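PDB 5MPT: citrinin polyketide synthase from Monascus purpureus, which builds the keto-aldehyde precursor of the mycotoxin citrinin from malonyl-CoA units, the portion here being its C-methylating methyltransferase (CMeT) domain. Local coordinates for residues 126-131 with 137-142; 345-350 with 362-367. All blocks are in the same frame, centred on the assembly; numbering follows the deposited sequence.

Contact 1. Residues 126-131 with 137-142; sequences EELLHD and AEHKLT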
ATOM      1  N   GLU A 126       0.451  -7.773 -23.133  1.00 32.28           N
ATOM      2  CA  GLU A 126       0.675  -9.173 -23.469  1.00 38.09           C
ATOM      3  C   GLU A 126       2.125  -9.550 -23.222  1.00 34.61           C
ATOM      4  O   GLU A 126       2.419 -10.587 -22.612  1.00 34.82           O
ATOM      5  CB  GLU A 126       0.280  -9.410 -24.934  1.00 52.36           C
ATOM      6  CG  GLU A 126       0.399 -10.858 -25.428  1.00 68.62           C
ATOM      7  CD  GLU A 126       0.392 -10.962 -26.961  1.00 77.77           C
ATOM      8  OE1 GLU A 126      -0.277 -10.132 -27.616  1.00 79.40           O
ATOM      9  OE2 GLU A 126       1.064 -11.868 -27.505  1.00 79.67           O
ATOM     10  N   GLU A 127       3.046  -8.682 -23.638  1.00 32.64           N
ATOM     11  CA  GLU A 127       4.463  -8.960 -23.469  1.00 31.67           C
ATOM     12  C   GLU A 127       4.855  -8.911 -22.001  1.00 29.66           C
ATOM     13  O   GLU A 127       5.623  -9.753 -21.535  1.00 31.98           O
ATOM     14  CB  GLU A 127       5.301  -7.967 -24.274  1.00 33.48           C
ATOM     15  CG  GLU A 127       5.244  -8.183 -25.782  1.00 36.07           C
ATOM     16  CD  GLU A 127       6.018  -7.122 -26.555  1.00 38.19           C
ATOM     17  OE1 GLU A 127       6.536  -6.163 -25.941  1.00 38.78           O
ATOM     18  OE2 GLU A 127       6.131  -7.257 -27.782  1.00 39.39           O
ATOM     19  N   LEU A 128       4.347  -7.926 -21.266  1.00 26.37           N
ATOM     20  CA  LEU A 128       4.685  -7.794 -19.862  1.00 26.72           C
ATOM     21  C   LEU A 128       4.141  -8.962 -19.062  1.00 28.87           C
ATOM     22  O   LEU A 128       4.824  -9.475 -18.175  1.00 29.44           O
ATOM     23  CB  LEU A 128       4.139  -6.462 -19.358  1.00 27.32           C
ATOM     24  CG  LEU A 128       4.564  -6.005 -17.983  1.00 26.69           C
ATOM     25  CD1 LEU A 128       6.072  -5.985 -17.774  1.00 27.18           C
ATOM     26  CD2 LEU A 128       3.982  -4.609 -17.740  1.00 26.41           C
ATOM     27  N   LEU A 129       2.922  -9.411 -19.365  1.00 28.52           N
ATOM     28  CA  LEU A 129       2.383 -10.574 -18.661  1.00 27.41           C
ATOM     29  C   LEU A 129       3.196 -11.830 -18.959  1.00 28.42           C
ATOM     30  O   LEU A 129       3.422 -12.668 -18.080  1.00 30.33           O
ATOM     31  CB  LEU A 129       0.921 -10.777 -19.053  1.00 26.58           C
ATOM     32  CG  LEU A 129      -0.098  -9.734 -18.609  1.00 27.79           C
ATOM     33  CD1 LEU A 129      -1.425 -10.185 -19.094  1.00 28.75           C
ATOM     34  CD2 LEU A 129      -0.082  -9.580 -17.085  1.00 28.19           C
ATOM     35  N   HIS A 130       3.629 -11.994 -20.203  1.00 29.47           N
ATOM     36  CA  HIS A 130       4.413 -13.170 -20.547  1.00 30.37           C
ATOM     37  C   HIS A 130       5.809 -13.090 -19.941  1.00 30.31           C
ATOM     38  O   HIS A 130       6.337 -14.092 -19.440  1.00 32.85           O
ATOM     39  CB  HIS A 130       4.456 -13.306 -22.073  1.00 33.23           C
ATOM     40  CG  HIS A 130       5.383 -14.375 -22.551  1.00 40.06           C
ATOM     41  ND1 HIS A 130       6.730 -14.156 -22.730  1.00 41.29           N
ATOM     42  CD2 HIS A 130       5.162 -15.670 -22.877  1.00 44.53           C
ATOM     43  CE1 HIS A 130       7.305 -15.277 -23.134  1.00 41.61           C
ATOM     44  NE2 HIS A 130       6.376 -16.212 -23.229  1.00 43.58           N
ATOM     45  N   ASP A 131       6.397 -11.890 -19.912  1.00 27.28           N
ATOM     46  CA  ASP A 131       7.780 -11.744 -19.449  1.00 28.37           C
ATOM     47  C   ASP A 131       7.922 -11.724 -17.933  1.00 27.20           C
ATOM     48  O   ASP A 131       8.984 -12.097 -17.411  1.00 28.25           O
ATOM     49  CB  ASP A 131       8.362 -10.450 -19.996  1.00 30.50           C
ATOM     50  CG  ASP A 131       8.629 -10.519 -21.481  1.00 33.44           C
ATOM     51  OD1 ASP A 131       8.497 -11.615 -22.072  1.00 34.88           O
ATOM     52  OD2 ASP A 131       8.981  -9.466 -22.030  1.00 33.22           O
ATOM     53  N   ALA A 137      -0.492  -9.222 -11.587  1.00 23.75           N
ATOM     54  CA  ALA A 137      -1.731  -8.665 -11.060  1.00 24.63           C
ATOM     55  C   ALA A 137      -1.783  -7.149 -11.223  1.00 23.63           C
ATOM     56  O   ALA A 137      -2.808  -6.614 -11.628  1.00 21.77           O
ATOM     57  CB  ALA A 137      -1.916  -9.072  -9.590  1.00 26.64           C
ATOM     58  N   GLU A 138      -0.706  -6.435 -10.877  1.00 23.28           N
ATOM     59  CA  GLU A 138      -0.741  -4.980 -10.951  1.00 23.51           C
ATOM     60  C   GLU A 138      -0.730  -4.492 -12.381  1.00 24.33           C
ATOM     61  O   GLU A 138      -1.192  -3.377 -12.659  1.00 26.02           O
ATOM     62  CB  GLU A 138       0.433  -4.350 -10.216  1.00 21.95           C
ATOM     63  CG  GLU A 138       1.800  -4.807 -10.667  1.00 21.45           C
ATOM     64  CD  GLU A 138       2.379  -5.841  -9.738  1.00 21.36           C
ATOM     65  OE1 GLU A 138       1.624  -6.783  -9.385  1.00 20.48           O
ATOM     66  OE2 GLU A 138       3.571  -5.700  -9.415  1.00 22.00           O
ATOM     67  N   HIS A 139      -0.205  -5.295 -13.290  1.00 22.53           N
ATOM     68  CA  HIS A 139      -0.226  -4.922 -14.704  1.00 22.55           C
ATOM     69  C   HIS A 139      -1.611  -5.107 -15.300  1.00 23.50           C
ATOM     70  O   HIS A 139      -2.072  -4.267 -16.089  1.00 26.23           O
ATOM     71  CB  HIS A 139       0.845  -5.743 -15.416  1.00 24.31           C
ATOM     72  CG  HIS A 139       2.203  -5.459 -14.884  1.00 22.95           C
ATOM     73  ND1 HIS A 139       3.214  -6.400 -14.838  1.00 22.50           N
ATOM     74  CD2 HIS A 139       2.698  -4.345 -14.298  1.00 22.91           C
ATOM     75  CE1 HIS A 139       4.284  -5.853 -14.292  1.00 22.74           C
ATOM     76  NE2 HIS A 139       3.993  -4.616 -13.935  1.00 23.72           N
ATOM     77  N   LYS A 140      -2.298  -6.184 -14.920  1.00 22.45           N
ATOM     78  CA  LYS A 140      -3.688  -6.341 -15.313  1.00 23.33           C
ATOM     79  C   LYS A 140      -4.536  -5.216 -14.734  1.00 24.73           C
ATOM     80  O   LYS A 140      -5.410  -4.673 -15.431  1.00 27.30           O
ATOM     81  CB  LYS A 140      -4.224  -7.694 -14.850  1.00 25.53           C
ATOM     82  CG  LYS A 140      -3.550  -8.915 -15.442  1.00 28.59           C
ATOM     83  CD  LYS A 140      -4.246 -10.180 -14.930  1.00 32.63           C
ATOM     84  CE  LYS A 140      -3.599 -11.455 -15.422  1.00 41.72           C
ATOM     85  NZ  LYS A 140      -4.024 -12.614 -14.563  1.00 49.70           N
ATOM     86  N   LEU A 141      -4.313  -4.861 -13.462  1.00 25.18           N
ATOM     87  CA  LEU A 141      -5.058  -3.756 -12.876  1.00 23.06           C
ATOM     88  C   LEU A 141      -4.760  -2.456 -13.608  1.00 23.46           C
ATOM     89  O   LEU A 141      -5.651  -1.615 -13.784  1.00 25.51           O
ATOM     90  CB  LEU A 141      -4.731  -3.616 -11.394  1.00 23.07           C
ATOM     91  CG  LEU A 141      -5.696  -2.796 -10.526  1.00 24.71           C
ATOM     92  CD1 LEU A 141      -7.078  -3.412 -10.519  1.00 26.24           C
ATOM     93  CD2 LEU A 141      -5.126  -2.709  -9.138  1.00 25.02           C
ATOM     94  N   THR A 142      -3.507  -2.268 -14.022  1.00 25.50           N
ATOM     95  CA  THR A 142      -3.134  -1.058 -14.747  1.00 25.32           C
ATOM     96  C   THR A 142      -3.963  -0.903 -16.027  1.00 24.59           C
ATOM     97  O   THR A 142      -4.473   0.192 -16.341  1.00 24.47           O
ATOM     98  CB  THR A 142      -1.635  -1.117 -15.053  1.00 25.42           C
ATOM     99  OG1 THR A 142      -0.898  -0.965 -13.830  1.00 24.63           O
ATOM    100  CG2 THR A 142      -1.218  -0.023 -16.047  1.00 24.08           C
TER
HETATM  101  O   HOH W   1       3.492  -9.094 -15.681  1.00 22.96           O
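Leu128 sets its CD2 methyl over the face of the His139 imidazole, a CH-pi contact that joins two consecutive helices into an antiparallel helical hairpin, their short segments 10.0 Å apart at an angle of 168°. The methyl CD2 of Leu128 sits 3.4 Å from the centroid of the His139 ring, almost on the ring normal, while CG of Leu128 closes to 3.4 Å from ND1 of His139. A chi1 of -170° turns CG of Leu128 away from its own backbone N, and the branch meets the histidine side chain at about a right angle. The other face of the imidazole is backed by CG of Glu138, nearer the rim, so the ring is sandwiched between aliphatic carbons. Next to this pair, CD2 of Leu129 rests against CG of Lys140 at 3.9 Å, the two side chains crossing at about a right angle. Helix 40-62 packs on the same pair: Val44 and Ser48 touch His139, and Arg47 touches Leu128. No direct hydrogen bond joins 126-131 to 137-142; a water in the plane of the imidazole bridges them instead, donating to Leu128 O at 2.9 Å and lying 2.8 Å from His139 ND1.

Contact 2. Residues 345-350 with 362-367; sequences QPATHW and VDWTEG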
ATOM      1  N   GLN A 345       4.160   8.709   2.457  1.00 23.84           N
ATOM      2  CA  GLN A 345       5.205   9.502   3.097  1.00 24.27           C
ATOM      3  C   GLN A 345       6.431   8.644   3.377  1.00 24.85           C
ATOM      4  O   GLN A 345       6.312   7.443   3.655  1.00 25.86           O
ATOM      5  CB  GLN A 345       4.706  10.143   4.402  1.00 24.68           C
ATOM      6  CG  GLN A 345       3.599  11.202   4.147  1.00 25.53           C
ATOM      7  CD  GLN A 345       4.071  12.392   3.326  1.00 29.45           C
ATOM      8  OE1 GLN A 345       3.406  12.815   2.362  1.00 31.47           O
ATOM      9  NE2 GLN A 345       5.192  12.965   3.715  1.00 31.89           N
ATOM     10  N   PRO A 346       7.624   9.234   3.295  1.00 27.82           N
ATOM     11  CA  PRO A 346       8.835   8.489   3.617  1.00 27.09           C
ATOM     12  C   PRO A 346       8.903   8.231   5.103  1.00 25.79           C
ATOM     13  O   PRO A 346       8.310   8.962   5.908  1.00 27.80           O
ATOM     14  CB  PRO A 346       9.961   9.422   3.174  1.00 30.94           C
ATOM     15  CG  PRO A 346       9.396  10.761   3.353  1.00 34.37           C
ATOM     16  CD  PRO A 346       7.929  10.643   2.990  1.00 33.12           C
ATOM     17  N   ALA A 347       9.647   7.183   5.447  1.00 24.33           N
ATOM     18  CA  ALA A 347       9.740   6.723   6.835  1.00 25.89           C
ATOM     19  C   ALA A 347      10.148   7.841   7.788  1.00 29.46           C
ATOM     20  O   ALA A 347       9.722   7.861   8.956  1.00 30.30           O
ATOM     21  CB  ALA A 347      10.732   5.573   6.921  1.00 24.85           C
ATOM     22  N   THR A 348      10.988   8.766   7.319  1.00 27.47           N
ATOM     23  CA  THR A 348      11.446   9.863   8.166  1.00 28.60           C
ATOM     24  C   THR A 348      10.271  10.719   8.622  1.00 28.11           C
ATOM     25  O   THR A 348      10.237  11.178   9.773  1.00 29.92           O
ATOM     26  CB  THR A 348      12.478  10.708   7.418  1.00 33.53           C
ATOM     27  OG1 THR A 348      11.959  11.093   6.134  1.00 31.98           O
ATOM     28  CG2 THR A 348      13.768   9.926   7.213  1.00 38.32           C
ATOM     29  N   HIS A 349       9.290  10.927   7.743  1.00 25.55           N
ATOM     30  CA  HIS A 349       8.090  11.656   8.122  1.00 25.54           C
ATOM     31  C   HIS A 349       7.251  10.847   9.089  1.00 24.47           C
ATOM     32  O   HIS A 349       6.717  11.384  10.069  1.00 24.27           O
ATOM     33  CB  HIS A 349       7.262  11.990   6.879  1.00 27.80           C
ATOM     34  CG  HIS A 349       5.975  12.685   7.188  1.00 31.11           C
ATOM     35  ND1 HIS A 349       5.915  14.018   7.533  1.00 34.26           N
ATOM     36  CD2 HIS A 349       4.700  12.229   7.215  1.00 30.18           C
ATOM     37  CE1 HIS A 349       4.656  14.353   7.752  1.00 33.48           C
ATOM     38  NE2 HIS A 349       3.899  13.290   7.555  1.00 31.27           N
ATOM     39  N   TRP A 350       7.074   9.562   8.799  1.00 26.37           N
ATOM     40  CA  TRP A 350       6.365   8.700   9.727  1.00 25.79           C
ATOM     41  C   TRP A 350       6.982   8.770  11.117  1.00 25.16           C
ATOM     42  O   TRP A 350       6.266   8.845  12.109  1.00 21.80           O
ATOM     43  CB  TRP A 350       6.365   7.269   9.209  1.00 23.92           C
ATOM     44  CG  TRP A 350       5.409   7.019   8.107  1.00 21.47           C
ATOM     45  CD1 TRP A 350       5.687   6.906   6.786  1.00 21.50           C
ATOM     46  CD2 TRP A 350       4.000   6.827   8.242  1.00 19.47           C
ATOM     47  NE1 TRP A 350       4.537   6.655   6.083  1.00 20.58           N
ATOM     48  CE2 TRP A 350       3.483   6.618   6.961  1.00 21.13           C
ATOM     49  CE3 TRP A 350       3.122   6.834   9.332  1.00 17.86           C
ATOM     50  CZ2 TRP A 350       2.120   6.406   6.731  1.00 21.70           C
ATOM     51  CZ3 TRP A 350       1.782   6.620   9.096  1.00 16.44           C
ATOM     52  CH2 TRP A 350       1.291   6.412   7.831  1.00 18.69           C
ATOM     53  N   VAL A 362      11.216   4.203  17.172  1.00 28.04           N
ATOM     54  CA  VAL A 362      10.823   3.990  15.783  1.00 24.56           C
ATOM     55  C   VAL A 362      12.009   3.435  15.014  1.00 22.57           C
ATOM     56  O   VAL A 362      13.125   3.958  15.119  1.00 24.05           O
ATOM     57  CB  VAL A 362      10.331   5.281  15.109  1.00 22.74           C
ATOM     58  CG1 VAL A 362       9.926   4.996  13.663  1.00 20.66           C
ATOM     59  CG2 VAL A 362       9.189   5.921  15.944  1.00 23.41           C
ATOM     60  N   ASP A 363      11.759   2.398  14.224  1.00 22.71           N
ATOM     61  CA  ASP A 363      12.775   1.811  13.354  1.00 22.37           C
ATOM     62  C   ASP A 363      12.095   1.378  12.057  1.00 22.80           C
ATOM     63  O   ASP A 363      10.860   1.314  11.967  1.00 20.98           O
ATOM     64  CB  ASP A 363      13.473   0.644  14.064  1.00 22.56           C
ATOM     65  CG  ASP A 363      14.857   0.300  13.464  1.00 23.61           C
ATOM     66  OD1 ASP A 363      15.275   0.908  12.457  1.00 25.92           O
ATOM     67  OD2 ASP A 363      15.542  -0.582  14.039  1.00 25.80           O
ATOM     68  N   TRP A 364      12.891   1.092  11.024  1.00 21.19           N
ATOM     69  CA  TRP A 364      12.288   0.575   9.797  1.00 19.57           C
ATOM     70  C   TRP A 364      13.295  -0.237   9.007  1.00 20.65           C
ATOM     71  O   TRP A 364      14.501  -0.156   9.235  1.00 22.70           O
ATOM     72  CB  TRP A 364      11.720   1.675   8.902  1.00 20.20           C
ATOM     73  CG  TRP A 364      12.680   2.774   8.577  1.00 21.68           C
ATOM     74  CD1 TRP A 364      13.588   2.811   7.553  1.00 22.96           C
ATOM     75  CD2 TRP A 364      12.808   4.009   9.274  1.00 25.04           C
ATOM     76  NE1 TRP A 364      14.286   3.992   7.588  1.00 25.47           N
ATOM     77  CE2 TRP A 364      13.817   4.749   8.633  1.00 25.93           C
ATOM     78  CE3 TRP A 364      12.174   4.560  10.398  1.00 28.87           C
ATOM     79  CZ2 TRP A 364      14.201   6.013   9.072  1.00 28.44           C
ATOM     80  CZ3 TRP A 364      12.560   5.805  10.828  1.00 31.33           C
ATOM     81  CH2 TRP A 364      13.562   6.519  10.163  1.00 31.10           C
ATOM     82  N   THR A 365      12.762  -1.056   8.100  1.00 19.04           N
ATOM     83  CA  THR A 365      13.583  -1.871   7.220  1.00 17.92           C
ATOM     84  C   THR A 365      14.326  -0.993   6.236  1.00 19.72           C
ATOM     85  O   THR A 365      13.820   0.051   5.793  1.00 19.35           O
ATOM     86  CB  THR A 365      12.720  -2.871   6.456  1.00 16.23           C
ATOM     87  OG1 THR A 365      11.658  -2.166   5.803  1.00 17.29           O
ATOM     88  CG2 THR A 365      12.112  -3.884   7.412  1.00 17.67           C
ATOM     89  N   GLU A 366      15.532  -1.446   5.882  1.00 21.80           N
ATOM     90  CA  GLU A 366      16.353  -0.787   4.889  1.00 24.04           C
ATOM     91  C   GLU A 366      17.268  -1.819   4.261  1.00 21.89           C
ATOM     92  O   GLU A 366      17.506  -2.899   4.817  1.00 22.31           O
ATOM     93  CB  GLU A 366      17.155   0.369   5.491  1.00 29.92           C
ATOM     94  CG  GLU A 366      18.003   0.074   6.672  1.00 41.73           C
ATOM     95  CD  GLU A 366      18.374   1.367   7.398  1.00 54.15           C
ATOM     96  OE1 GLU A 366      18.011   2.460   6.895  1.00 53.14           O
ATOM     97  OE2 GLU A 366      19.022   1.297   8.459  1.00 63.92           O
ATOM     98  N   GLY A 367      17.790  -1.453   3.101  1.00 22.62           N
ATOM     99  CA  GLY A 367      18.719  -2.307   2.382  1.00 24.19           C
ATOM    100  C   GLY A 367      19.460  -1.552   1.303  1.00 24.84           C
ATOM    101  O   GLY A 367      19.239  -0.362   1.070  1.00 24.93           O
TER
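The first turn of helix 347-356 faces the end of strand 361-364, the backbones coming nearest at Ala347 and Trp364, whose CA atoms are 7.3 Å apart. Pro346 occupies the N-cap position, and its carbonyl O accepts from Trp350 N at 3.2 Å, so the turn that presents Ala347 is closed by the helix's own backbone. Ala347 then drops its methyl onto the indole of Trp364: CB stands 3.6 Å from the centroid of the five-membered ring, 14° off the normal, and 3.5 Å from CD2 of Trp364, a CH-pi contact over the face. A chi1 of 53° places CG of Trp364 between the backbone N and the carbonyl carbon, and this swings the indole across to the helix. Thr348 adds a looser touch, its CG2 4.4 Å from CZ2 of Trp364, while CG1 of Val362, two residues back along the strand, meets the indole in plane at its edge. On the strand, Asp363 OD1 accepts from Trp364 N at 2.8 Å, approached from above the carboxylate plane, and also forms a salt bridge with Lys25. The pair thus ties helix to strand at the border of the Rossmann-like methyltransferase sheet: 361-364 is an outermost strand, antiparallel to 375-381, whose Arg376 touches both Ala347 and Trp364, while Lys351 of helix 347-356 also reaches the indole.

Overall arrangement
Contacts 1 and 2 follow one another along the chain and lie on opposite sides of its centre, with their own centres 30 Å apart and their nearest atoms about 18 Å apart, so they do not touch. Both rest on an aliphatic group set over an aromatic face, yet they serve different parts of the fold: contact 1 pairs two helices away from the annotated sites, whereas contact 2 belongs to the edge of the seven-stranded sheet. The latter is the nearer to catalysis, the side chain of Ala347 lying about 8 Å from that of Glu315 and about 12 Å from that of His289, both active-site residues for methyl transfer.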